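Local atomic coordinates of membrane lipoprotein TpN32 (Treponema pallidum, PDB entry 1XS5), a protein that binds L-methionine in the manner of a periplasmic binding protein and probably serves its uptake as a membrane-anchored lipoprotein. Residues H14-E19 with R225-E230. Residues are numbered along the deposited sequence; the frame is centred on the assembly and turned at random. Where two conformers were deposited one is given.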
loop_
_atom_site.group_PDB
_atom_site.type_symbol
_atom_site.label_atom_id
_atom_site.label_comp_id
_atom_site.label_asym_id
_atom_site.label_seq_id
_atom_site.Cartn_x
_atom_site.Cartn_y
_atom_site.Cartn_z
ATOM N N HIS A 14 1.762 -0.750 9.296
ATOM C CA HIS A 14 3.201 -0.509 9.307
ATOM C C HIS A 14 3.680 0.024 10.644
ATOM O O HIS A 14 4.795 -0.298 11.093
ATOM C CB HIS A 14 3.583 0.492 8.185
ATOM C CG HIS A 14 3.059 0.097 6.836
ATOM N ND1 HIS A 14 1.716 -0.103 6.588
ATOM C CD2 HIS A 14 3.701 -0.182 5.681
ATOM C CE1 HIS A 14 1.556 -0.493 5.336
ATOM N NE2 HIS A 14 2.744 -0.549 4.765
ATOM N N ALA A 15 2.854 0.843 11.279
ATOM C CA ALA A 15 3.268 1.443 12.566
ATOM C C ALA A 15 3.501 0.386 13.632
ATOM O O ALA A 15 4.494 0.425 14.338
ATOM C CB ALA A 15 2.227 2.464 13.041
ATOM N N ARG A 16 2.566 -0.548 13.787
ATOM C CA ARG A 16 2.780 -1.605 14.767
ATOM C C ARG A 16 4.038 -2.441 14.429
ATOM O O ARG A 16 4.792 -2.817 15.323
ATOM C CB ARG A 16 1.527 -2.486 14.829
ATOM C CG ARG A 16 1.528 -3.421 15.989
ATOM C CD ARG A 16 1.453 -2.633 17.293
ATOM N NE ARG A 16 1.585 -3.532 18.436
ATOM C CZ ARG A 16 1.717 -3.132 19.698
ATOM N NH1 ARG A 16 1.733 -1.828 19.987
ATOM N NH2 ARG A 16 1.838 -4.040 20.667
ATOM N N LEU A 17 4.261 -2.727 13.146
ATOM C CA LEU A 17 5.422 -3.510 12.727
ATOM C C LEU A 17 6.732 -2.750 13.053
ATOM O O LEU A 17 7.763 -3.334 13.409
ATOM C CB LEU A 17 5.335 -3.792 11.208
ATOM C CG LEU A 17 4.113 -4.591 10.727
ATOM C CD1 LEU A 17 4.122 -4.679 9.205
ATOM C CD2 LEU A 17 4.155 -6.028 11.338
ATOM N N LEU A 18 6.703 -1.430 12.941
ATOM C CA LEU A 18 7.899 -0.647 13.264
ATOM C C LEU A 18 8.136 -0.614 14.785
ATOM O O LEU A 18 9.271 -0.465 15.241
ATOM C CB LEU A 18 7.725 0.774 12.727
ATOM C CG LEU A 18 7.921 0.864 11.204
ATOM C CD1 LEU A 18 7.689 2.297 10.782
ATOM C CD2 LEU A 18 9.293 0.441 10.799
ATOM N N GLU A 19 7.062 -0.720 15.559
ATOM C CA GLU A 19 7.174 -0.743 17.025
ATOM C C GLU A 19 7.811 -2.061 17.469
ATOM O O GLU A 19 8.509 -2.111 18.481
ATOM C CB GLU A 19 5.804 -0.637 17.687
ATOM C CG GLU A 19 5.137 0.712 17.490
ATOM C CD GLU A 19 5.705 1.805 18.414
ATOM O OE1 GLU A 19 6.722 1.557 19.132
ATOM O OE2 GLU A 19 5.126 2.917 18.430
ATOM N N ARG A 225 6.825 -12.034 11.362
ATOM C CA ARG A 225 6.092 -13.047 10.590
ATOM C C ARG A 225 5.055 -13.742 11.475
ATOM O O ARG A 225 3.910 -14.027 11.066
ATOM C CB ARG A 225 7.052 -14.087 10.029
ATOM C CG ARG A 225 7.981 -13.565 8.959
ATOM C CD ARG A 225 8.470 -14.722 8.124
ATOM N NE ARG A 225 9.089 -15.734 8.975
ATOM C CZ ARG A 225 10.361 -15.697 9.368
ATOM N NH1 ARG A 225 11.156 -14.706 8.972
ATOM N NH2 ARG A 225 10.836 -16.635 10.177
ATOM N N THR A 226 5.452 -14.003 12.707
ATOM C CA THR A 226 4.570 -14.658 13.649
ATOM C C THR A 226 3.420 -13.749 13.975
ATOM O O THR A 226 2.259 -14.170 13.972
ATOM C CB THR A 226 5.372 -15.043 14.891
ATOM O OG1 THR A 226 6.272 -16.094 14.517
ATOM C CG2 THR A 226 4.466 -15.477 16.038
ATOM N N TYR A 227 3.733 -12.489 14.253
ATOM C CA TYR A 227 2.690 -11.499 14.552
ATOM C C TYR A 227 1.647 -11.344 13.417
ATOM O O TYR A 227 0.445 -11.257 13.650
ATOM C CB TYR A 227 3.330 -10.118 14.787
ATOM C CG TYR A 227 2.325 -8.980 14.919
ATOM C CD1 TYR A 227 1.502 -8.857 16.042
ATOM C CD2 TYR A 227 2.189 -8.033 13.904
ATOM C CE1 TYR A 227 0.572 -7.809 16.149
ATOM C CE2 TYR A 227 1.264 -6.999 13.994
ATOM C CZ TYR A 227 0.467 -6.884 15.100
ATOM O OH TYR A 227 -0.432 -5.834 15.144
ATOM N N LEU A 228 2.124 -11.270 12.184
ATOM C CA LEU A 228 1.218 -11.073 11.059
ATOM C C LEU A 228 0.266 -12.245 10.887
ATOM O O LEU A 228 -0.957 -12.054 10.841
ATOM C CB LEU A 228 2.033 -10.843 9.796
ATOM C CG LEU A 228 2.709 -9.464 9.775
ATOM C CD1 LEU A 228 3.425 -9.319 8.466
ATOM C CD2 LEU A 228 1.659 -8.333 9.955
ATOM N N LYS A 229 0.825 -13.454 10.797
ATOM C CA LYS A 229 0.028 -14.660 10.628
ATOM C C LYS A 229 -1.033 -14.792 11.702
ATOM O O LYS A 229 -2.151 -15.261 11.435
ATOM C CB LYS A 229 0.933 -15.898 10.622
ATOM C CG LYS A 229 1.874 -15.902 9.422
ATOM C CD LYS A 229 2.957 -16.963 9.562
ATOM C CE LYS A 229 4.091 -16.698 8.574
ATOM N NZ LYS A 229 5.363 -17.383 8.992
ATOM N N GLU A 230 -0.714 -14.346 12.910
ATOM C CA GLU A 230 -1.680 -14.458 13.998
ATOM C C GLU A 230 -2.734 -13.370 14.064
ATOM O O GLU A 230 -3.872 -13.645 14.451
ATOM C CB GLU A 230 -0.970 -14.537 15.357
ATOM C CG GLU A 230 -0.361 -15.908 15.660
ATOM C CD GLU A 230 0.145 -16.038 17.102
ATOM O OE1 GLU A 230 -0.701 -16.053 18.043
ATOM O OE2 GLU A 230 1.387 -16.125 17.292
#
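Tyr227 reaches across from helix 222-231 and sets its phenol against the side of helix 14-26, where Arg16 and Leu17 receive different parts of it. Its CG stands anti to the backbone N (chi1 172°), which sends the ring out toward the other helix. The hydroxyl end comes up against the aliphatic base of Arg16: Tyr227 OH lies 3.2 Å from Arg16 CG. The two side chains cross at about a right angle, and the arginine chain bends at chi2 and carries the guanidinium away from the hydroxyl, its plane turned 50° from the ring. The tyrosine thus meets the arginine through methylene carbons, while its OH makes a weak hydrogen bond to Arg231 NH1.

Leu17 meets the ring nearer its CB end. In one of the two modelled positions of this leucine, Leu17 CD2 approaches the edge, near the ring plane, 3.8 Å from Tyr227 CD2. In that position Leu17 CD2 also packs 3.7 Å from Leu228 CD2, the two leucines crossing nearly perpendicularly, so that one branch bridges two consecutive residues of the partner helix. No hydrogen bond joins the segments, whose axes come no closer than 11.3 Å and run roughly antiparallel at 146°.

Arg16 is exposed, whereas both leucines are buried. Leu228 rests on Val237 and on Pro239 of the edge strand 238-239, Leu18 packs on strands 3-9 and 30-36, and His14, at the start of helix 14-26, touches the bound methionine; the last helix, 222-231, thus packs beside the first on the six-stranded-sheet lobe of a periplasmic binding protein fold.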